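Local coordinates for chitooligosaccharide oxidase (Gibberella zeae, PDB 6Y0R), which oxidises the C1 hydroxyl of chitooligosaccharides to the lactone, passing the electrons through a bicovalently bound FAD to molecular oxygen and yielding hydrogen peroxide, at residues G184-V187 and K193-H196; L205-R210 and E470-K475; I265-G270 and Y276-A281. All blocks are in the same frame, centred on the assembly; numbering follows the deposited sequence.

Contact 1: G184-V187 and K193-H196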
loop_
_atom_site.group_PDB
_atom_site.type_symbol
_atom_site.label_atom_id
_atom_site.label_comp_id
_atom_site.label_asym_id
_atom_site.label_seq_id
_atom_site.Cartn_x
_atom_site.Cartn_y
_atom_site.Cartn_z
ATOM N N GLY A 184 5.549 15.020 -9.708
ATOM C CA GLY A 184 4.578 16.114 -9.552
ATOM C C GLY A 184 3.225 15.615 -9.151
ATOM O O GLY A 184 2.984 14.426 -9.255
ATOM N N ALA A 185 2.358 16.503 -8.685
ATOM C CA ALA A 185 0.961 16.147 -8.367
ATOM C C ALA A 185 0.083 17.388 -8.477
ATOM O O ALA A 185 0.574 18.514 -8.257
ATOM C CB ALA A 185 0.845 15.544 -6.968
ATOM N N THR A 186 -1.168 17.157 -8.783
ATOM C CA THR A 186 -2.213 18.181 -8.741
ATOM C C THR A 186 -3.146 17.833 -7.594
ATOM O O THR A 186 -3.665 16.689 -7.541
ATOM C CB THR A 186 -2.863 18.316 -10.118
ATOM O OG1 THR A 186 -1.798 18.563 -11.040
ATOM C CG2 THR A 186 -3.876 19.433 -10.142
ATOM N N VAL A 187 -3.423 18.815 -6.725
ATOM C CA VAL A 187 -4.216 18.583 -5.493
ATOM C C VAL A 187 -5.322 19.620 -5.431
ATOM O O VAL A 187 -5.013 20.825 -5.649
ATOM C CB VAL A 187 -3.322 18.659 -4.242
ATOM C CG1 VAL A 187 -4.141 18.301 -3.011
ATOM C CG2 VAL A 187 -2.081 17.801 -4.365
ATOM N N LYS A 193 -9.367 25.061 -4.030
ATOM C CA LYS A 193 -8.304 25.600 -4.906
ATOM C C LYS A 193 -7.472 24.429 -5.442
ATOM O O LYS A 193 -7.039 23.561 -4.635
ATOM C CB LYS A 193 -7.418 26.617 -4.183
ATOM C CG LYS A 193 -6.184 27.050 -4.962
ATOM C CD LYS A 193 -5.491 28.300 -4.457
ATOM C CE LYS A 193 -5.194 29.273 -5.585
ATOM N NZ LYS A 193 -5.000 30.656 -5.087
ATOM N N VAL A 194 -7.221 24.441 -6.745
ATOM C CA VAL A 194 -6.402 23.424 -7.448
ATOM C C VAL A 194 -4.973 23.924 -7.488
ATOM O O VAL A 194 -4.718 25.020 -8.035
ATOM C CB VAL A 194 -6.956 23.166 -8.855
ATOM C CG1 VAL A 194 -6.128 22.119 -9.595
ATOM C CG2 VAL A 194 -8.404 22.760 -8.788
ATOM N N VAL A 195 -4.037 23.180 -6.932
ATOM C CA VAL A 195 -2.614 23.583 -6.941
ATOM C C VAL A 195 -1.767 22.476 -7.573
ATOM O O VAL A 195 -2.134 21.271 -7.515
ATOM C CB VAL A 195 -2.132 23.983 -5.535
ATOM C CG1 VAL A 195 -3.082 25.019 -4.942
ATOM C CG2 VAL A 195 -2.015 22.820 -4.584
ATOM N N HIS A 196 -0.656 22.882 -8.135
ATOM C CA HIS A 196 0.401 21.963 -8.591
ATOM C C HIS A 196 1.505 21.949 -7.536
ATOM O O HIS A 196 1.784 23.016 -6.936
ATOM C CB HIS A 196 0.855 22.357 -10.008
ATOM C CG HIS A 196 1.909 21.450 -10.528
ATOM N ND1 HIS A 196 1.614 20.199 -11.043
ATOM C CD2 HIS A 196 3.247 21.563 -10.548
ATOM C CE1 HIS A 196 2.731 19.606 -11.401
ATOM N NE2 HIS A 196 3.751 20.411 -11.107
#
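V187 and V195 face each other as an antiparallel hydrogen-bonded pair, and the two backbone bonds between them hold these segments together. V187 N donates a hydrogen bond to V195 O at 2.9 Å, and V195 N donates one back to V187 O. Both bonds are close to straight, the second reaching 172° at the hydrogen. One step along, T186 and H196 form a non-hydrogen-bonded pair, and weaker CA-H...O contacts fill in, such as T186 CA to V195 O at 3.3 Å.

The side chains divide between the two faces of the sheet. On the face carrying T186 and H196, the imidazole extends along the neighbouring strand because CG is anti to the backbone N (chi1 -179°). T186 OG1 lies at the ring edge, in its plane, 3.8 Å from H196 ND1, while A185 O is 3.4 Å from the same nitrogen at an angle too poor for a hydrogen bond. The methyl T186 CG2 turns the other way and packs against V194 CG1 at 3.5 Å. On the opposite face, V187 and V195 make a looser apolar contact, and both also touch L205 of helix 203-212.

Strand 182-188 bonds on its other side to strand 218-228, so this beta hairpin adds strand 194-197 to the antiparallel sheet of the FAD-binding PCMH-type domain, with the V187 side chain about 7 Å from the FAD.

Contact 2: L205-R210 and E470-K475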
loop_
_atom_site.group_PDB
_atom_site.type_symbol
_atom_site.label_atom_id
_atom_site.label_comp_id
_atom_site.label_asym_id
_atom_site.label_seq_id
_atom_site.Cartn_x
_atom_site.Cartn_y
_atom_site.Cartn_z
ATOM N N LEU A 205 3.996 20.533 0.439
ATOM C CA LEU A 205 2.810 19.737 0.079
ATOM C C LEU A 205 3.305 18.484 -0.651
ATOM O O LEU A 205 2.803 17.393 -0.378
ATOM C CB LEU A 205 1.871 20.513 -0.833
ATOM C CG LEU A 205 0.608 19.799 -1.294
ATOM C CD1 LEU A 205 -0.297 19.392 -0.133
ATOM C CD2 LEU A 205 -0.156 20.682 -2.237
ATOM N N PHE A 206 4.257 18.635 -1.566
ATOM C CA PHE A 206 4.752 17.487 -2.365
ATOM C C PHE A 206 5.439 16.465 -1.451
ATOM O O PHE A 206 5.282 15.238 -1.672
ATOM C CB PHE A 206 5.693 17.962 -3.465
ATOM C CG PHE A 206 6.056 16.874 -4.434
ATOM C CD1 PHE A 206 5.076 16.292 -5.214
ATOM C CD2 PHE A 206 7.364 16.450 -4.548
ATOM C CE1 PHE A 206 5.411 15.271 -6.087
ATOM C CE2 PHE A 206 7.701 15.439 -5.451
ATOM C CZ PHE A 206 6.722 14.881 -6.232
ATOM N N TRP A 207 6.206 16.938 -0.471
ATOM C CA TRP A 207 6.790 16.092 0.593
ATOM C C TRP A 207 5.646 15.322 1.293
ATOM O O TRP A 207 5.837 14.102 1.512
ATOM C CB TRP A 207 7.605 16.947 1.555
ATOM C CG TRP A 207 8.280 16.189 2.637
ATOM C CD1 TRP A 207 9.485 15.579 2.612
ATOM C CD2 TRP A 207 7.764 15.991 3.963
ATOM N NE1 TRP A 207 9.759 15.011 3.815
ATOM C CE2 TRP A 207 8.718 15.243 4.664
ATOM C CE3 TRP A 207 6.592 16.416 4.600
ATOM C CZ2 TRP A 207 8.525 14.863 5.994
ATOM C CZ3 TRP A 207 6.418 16.062 5.926
ATOM C CH2 TRP A 207 7.365 15.290 6.586
ATOM N N GLY A 208 4.608 16.014 1.799
ATOM C CA GLY A 208 3.566 15.337 2.573
ATOM C C GLY A 208 2.816 14.325 1.758
ATOM O O GLY A 208 2.385 13.292 2.329
ATOM N N ILE A 209 2.555 14.616 0.472
ATOM C CA ILE A 209 1.731 13.711 -0.384
ATOM C C ILE A 209 2.495 12.400 -0.577
ATOM O O ILE A 209 1.837 11.378 -0.796
ATOM C CB ILE A 209 1.342 14.426 -1.692
ATOM C CG1 ILE A 209 -0.057 15.042 -1.549
ATOM C CG2 ILE A 209 1.421 13.566 -2.947
ATOM C CD1 ILE A 209 -0.132 16.099 -0.569
ATOM N N ARG A 210 3.816 12.455 -0.539
ATOM C CA ARG A 210 4.704 11.291 -0.788
ATOM C C ARG A 210 4.844 10.539 0.534
ATOM O O ARG A 210 5.937 10.497 1.090
ATOM C CB ARG A 210 6.019 11.719 -1.450
ATOM C CG ARG A 210 5.832 12.232 -2.880
ATOM C CD ARG A 210 7.175 12.494 -3.537
ATOM N NE ARG A 210 7.769 13.618 -2.813
ATOM C CZ ARG A 210 9.072 13.940 -2.770
ATOM N NH1 ARG A 210 9.451 14.987 -2.027
ATOM N NH2 ARG A 210 9.985 13.200 -3.395
ATOM N N GLU A 470 2.594 17.594 10.823
ATOM C CA GLU A 470 1.599 18.448 11.537
ATOM C C GLU A 470 1.700 19.903 11.075
ATOM O O GLU A 470 0.664 20.559 10.980
ATOM C CB GLU A 470 1.808 18.342 13.044
ATOM C CG GLU A 470 1.497 16.958 13.575
ATOM C CD GLU A 470 1.795 16.745 15.042
ATOM O OE1 GLU A 470 2.670 17.460 15.570
ATOM O OE2 GLU A 470 1.219 15.833 15.622
ATOM N N ALA A 471 2.901 20.367 10.778
ATOM C CA ALA A 471 3.098 21.745 10.279
ATOM C C ALA A 471 2.537 21.870 8.855
ATOM O O ALA A 471 1.852 22.874 8.526
ATOM C CB ALA A 471 4.545 22.103 10.375
ATOM N N VAL A 472 2.774 20.851 8.008
ATOM C CA VAL A 472 2.173 20.856 6.657
ATOM C C VAL A 472 0.660 20.853 6.783
ATOM O O VAL A 472 -0.030 21.537 6.032
ATOM C CB VAL A 472 2.754 19.705 5.807
ATOM C CG1 VAL A 472 2.158 19.707 4.420
ATOM C CG2 VAL A 472 4.270 19.826 5.724
ATOM N N LYS A 473 0.127 20.053 7.695
ATOM C CA LYS A 473 -1.315 19.914 7.901
ATOM C C LYS A 473 -1.903 21.262 8.333
ATOM O O LYS A 473 -2.945 21.627 7.828
ATOM C CB LYS A 473 -1.529 18.804 8.926
ATOM C CG LYS A 473 -2.969 18.487 9.254
ATOM C CD LYS A 473 -3.602 17.539 8.267
ATOM C CE LYS A 473 -5.074 17.423 8.489
ATOM N NZ LYS A 473 -5.674 16.478 7.543
ATOM N N ALA A 474 -1.252 21.956 9.258
ATOM C CA ALA A 474 -1.715 23.277 9.739
ATOM C C ALA A 474 -1.779 24.259 8.556
ATOM O O ALA A 474 -2.691 25.086 8.527
ATOM C CB ALA A 474 -0.794 23.753 10.839
ATOM N N LYS A 475 -0.877 24.139 7.578
ATOM C CA LYS A 475 -0.819 25.058 6.410
ATOM C C LYS A 475 -1.916 24.718 5.398
ATOM O O LYS A 475 -2.560 25.628 4.874
ATOM C CB LYS A 475 0.525 24.940 5.710
ATOM C CG LYS A 475 0.710 25.895 4.546
ATOM C CD LYS A 475 2.055 25.890 3.998
ATOM C CE LYS A 475 2.090 26.732 2.739
ATOM N NZ LYS A 475 3.389 26.579 2.082
#
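V472 reaches across to helix 203-212 and supplies the whole of segment 470-475's share of the contact, so its side chain is the one to follow. CB points toward the other segment and the two methyls part from there. With CG1 swung opposite the backbone N, that methyl reaches L205 CA at 4.4 Å, touching the backbone of the helix. CG2 goes to the indole, ending 4.3 Å from W207 CE3 on the six-membered ring and approaching it obliquely. The interface is small, 116 Å² in all, and between these two segments it is wholly apolar.

The far end of the indole is fixed from elsewhere: W207 NE1 is hydrogen-bonded to S392 O, and K468 makes a cation-pi contact with the ring system. Away from the interface, R210 folds back over its own helix, with NE bonded to F206 O at 3.2 Å and CD lying 3.5 Å above one face of the F206 ring.

F216, in a loop, touches both L205 and V472, and K475 NZ makes a salt bridge with D204, just ahead of segment 205-210. On its other flank, L205 meets V187 and V195, which places helix 203-212 between helix 466-476 and the strands 182-188 and 194-197.

Contact 3: I265-G270 and Y276-A281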
loop_
_atom_site.group_PDB
_atom_site.type_symbol
_atom_site.label_atom_id
_atom_site.label_comp_id
_atom_site.label_asym_id
_atom_site.label_seq_id
_atom_site.Cartn_x
_atom_site.Cartn_y
_atom_site.Cartn_z
ATOM N N ILE A 265 17.053 -8.017 -7.405
ATOM C CA ILE A 265 16.205 -9.004 -6.694
ATOM C C ILE A 265 15.289 -8.263 -5.707
ATOM O O ILE A 265 15.782 -7.479 -4.948
ATOM C CB ILE A 265 17.020 -10.048 -5.933
ATOM C CG1 ILE A 265 18.007 -10.818 -6.803
ATOM C CG2 ILE A 265 16.075 -10.966 -5.200
ATOM C CD1 ILE A 265 18.888 -11.689 -6.022
ATOM N N THR A 266 13.992 -8.540 -5.741
ATOM C CA THR A 266 13.037 -8.213 -4.675
ATOM C C THR A 266 12.392 -9.529 -4.271
ATOM O O THR A 266 11.983 -10.273 -5.169
ATOM C CB THR A 266 12.051 -7.115 -5.079
ATOM O OG1 THR A 266 12.723 -5.894 -5.438
ATOM C CG2 THR A 266 11.075 -6.829 -3.955
ATOM N N MET A 267 12.376 -9.861 -2.988
ATOM C CA MET A 267 11.787 -11.142 -2.614
ATOM C C MET A 267 11.255 -11.100 -1.196
ATOM O O MET A 267 11.555 -10.137 -0.429
ATOM C CB MET A 267 12.784 -12.295 -2.758
ATOM C CG MET A 267 13.944 -12.246 -1.855
ATOM S SD MET A 267 14.992 -13.711 -2.327
ATOM C CE MET A 267 13.746 -14.936 -2.647
ATOM N N GLN A 268 10.469 -12.114 -0.911
ATOM C CA GLN A 268 9.748 -12.212 0.365
ATOM C C GLN A 268 9.639 -13.669 0.819
ATOM O O GLN A 268 9.662 -14.582 -0.008
ATOM C CB GLN A 268 8.389 -11.532 0.203
ATOM C CG GLN A 268 7.522 -12.230 -0.806
ATOM C CD GLN A 268 6.228 -11.497 -1.099
ATOM O OE1 GLN A 268 5.870 -10.503 -0.458
ATOM N NE2 GLN A 268 5.567 -11.946 -2.161
ATOM N N MET A 269 9.420 -13.823 2.115
ATOM C CA MET A 269 9.177 -15.108 2.747
ATOM C C MET A 269 7.698 -15.164 3.123
ATOM O O MET A 269 7.246 -14.268 3.872
ATOM C CB MET A 269 10.045 -15.281 3.984
ATOM C CG MET A 269 9.835 -16.623 4.650
ATOM S SD MET A 269 10.585 -18.019 3.810
ATOM C CE MET A 269 12.319 -17.589 3.862
ATOM N N GLY A 270 6.966 -16.155 2.618
ATOM C CA GLY A 270 5.579 -16.377 3.048
ATOM C C GLY A 270 5.531 -17.435 4.143
ATOM O O GLY A 270 6.359 -18.391 4.104
ATOM N N TYR A 276 6.666 -22.634 5.059
ATOM C CA TYR A 276 7.488 -21.461 4.664
ATOM C C TYR A 276 7.761 -21.538 3.157
ATOM O O TYR A 276 8.009 -22.661 2.663
ATOM C CB TYR A 276 8.805 -21.454 5.443
ATOM C CG TYR A 276 8.682 -21.308 6.943
ATOM C CD1 TYR A 276 8.307 -22.385 7.743
ATOM C CD2 TYR A 276 8.984 -20.114 7.577
ATOM C CE1 TYR A 276 8.226 -22.259 9.122
ATOM C CE2 TYR A 276 8.869 -19.967 8.958
ATOM C CZ TYR A 276 8.511 -21.056 9.735
ATOM O OH TYR A 276 8.414 -20.953 11.102
ATOM N N SER A 277 7.800 -20.416 2.425
ATOM C CA SER A 277 8.122 -20.421 0.986
ATOM C C SER A 277 8.687 -19.064 0.608
ATOM O O SER A 277 8.181 -18.068 1.118
ATOM C CB SER A 277 6.907 -20.740 0.142
ATOM O OG SER A 277 7.286 -20.840 -1.221
ATOM N N VAL A 278 9.687 -19.045 -0.261
ATOM C CA VAL A 278 10.250 -17.795 -0.808
ATOM C C VAL A 278 9.570 -17.499 -2.141
ATOM O O VAL A 278 9.354 -18.436 -2.942
ATOM C CB VAL A 278 11.771 -17.887 -0.951
ATOM C CG1 VAL A 278 12.299 -16.679 -1.680
ATOM C CG2 VAL A 278 12.448 -18.076 0.386
ATOM N N ASP A 279 9.197 -16.240 -2.387
ATOM C CA ASP A 279 8.798 -15.834 -3.760
ATOM C C ASP A 279 9.411 -14.481 -4.065
ATOM O O ASP A 279 9.629 -13.673 -3.161
ATOM C CB ASP A 279 7.301 -15.844 -4.006
ATOM C CG ASP A 279 6.619 -14.723 -3.331
ATOM O OD1 ASP A 279 6.306 -14.907 -2.129
ATOM O OD2 ASP A 279 6.387 -13.676 -4.038
ATOM N N GLY A 280 9.729 -14.249 -5.331
ATOM C CA GLY A 280 10.336 -12.973 -5.682
ATOM C C GLY A 280 10.387 -12.769 -7.175
ATOM O O GLY A 280 9.886 -13.625 -7.941
ATOM N N ALA A 281 11.019 -11.679 -7.570
ATOM C CA ALA A 281 11.255 -11.358 -8.989
ATOM C C ALA A 281 12.673 -10.854 -9.163
ATOM O O ALA A 281 13.198 -10.173 -8.303
ATOM C CB ALA A 281 10.291 -10.333 -9.504
#
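T266 to G270 run antiparallel to S277 to A281 in regular register, the segment axes 4.6 Å apart at their closest, with hydrogen-bonded pairs at T266-A281, Q268-D279 and G270-S277 and non-hydrogen-bonded pairs between them. Six backbone bonds result; G270 N to S277 O, at 2.7 Å, is the shortest. At M267-G280 the CA atoms come within 3.9 Å, G280 offering only its backbone.

The main side-chain bond is on the face of Q268 and D279. Q268 NE2 donates to D279 OD2 at 2.7 Å, with 156° at the hydrogen. The carboxylate accepts through the syn lone pair of OD2, and that oxygen lies close to the amide plane. The two flat groups are nevertheless turned 59° apart. In both residues the first torsion sets CG between the backbone N and the carbonyl carbon, which brings the two groups together above their hydrogen-bonded backbone pair. Q268 CG also passes 3.2 Å from D279 OD1.

The face of M267, M269 and V278 is apolar. M269 bends at chi2 and chi3 so that CE packs on V278 CG2 at 3.5 Å while SD rests 4.2 Å from Y276 CB. Helix 247-260 covers this side, with F254 touching both methionines.

M170 lies against both Q268 and D279, and the Q268 side chain is about 7 Å from the FAD. The chemistry thus differs from face to face: on the side nearer the flavin the carboxylate of D279 grips the amide of Q268 and restrains its rotation, while the other face is packed with apolar side chains against helix 247-260.

In the fold
From the N terminus, the chain first closes contact 1, a hairpin with a short turn between 184-187 and 193-196. It passes almost directly into helix 203-212, where contact 2 opens, and that loop closes only some 260 residues later, at 470-475. Contact 3, a second local hairpin in the seven-stranded sheet, is nested inside it; no contacts cross. Contacts 1 and 2 touch, F206 CE1 lying 3.6 Å from G184 N, so the FAD-binding sheet is tied through helix 203-212 to the C-terminal berberine-like region. Contact 3 stands apart across the chain's centre, its centre 37 Å from that of contact 1.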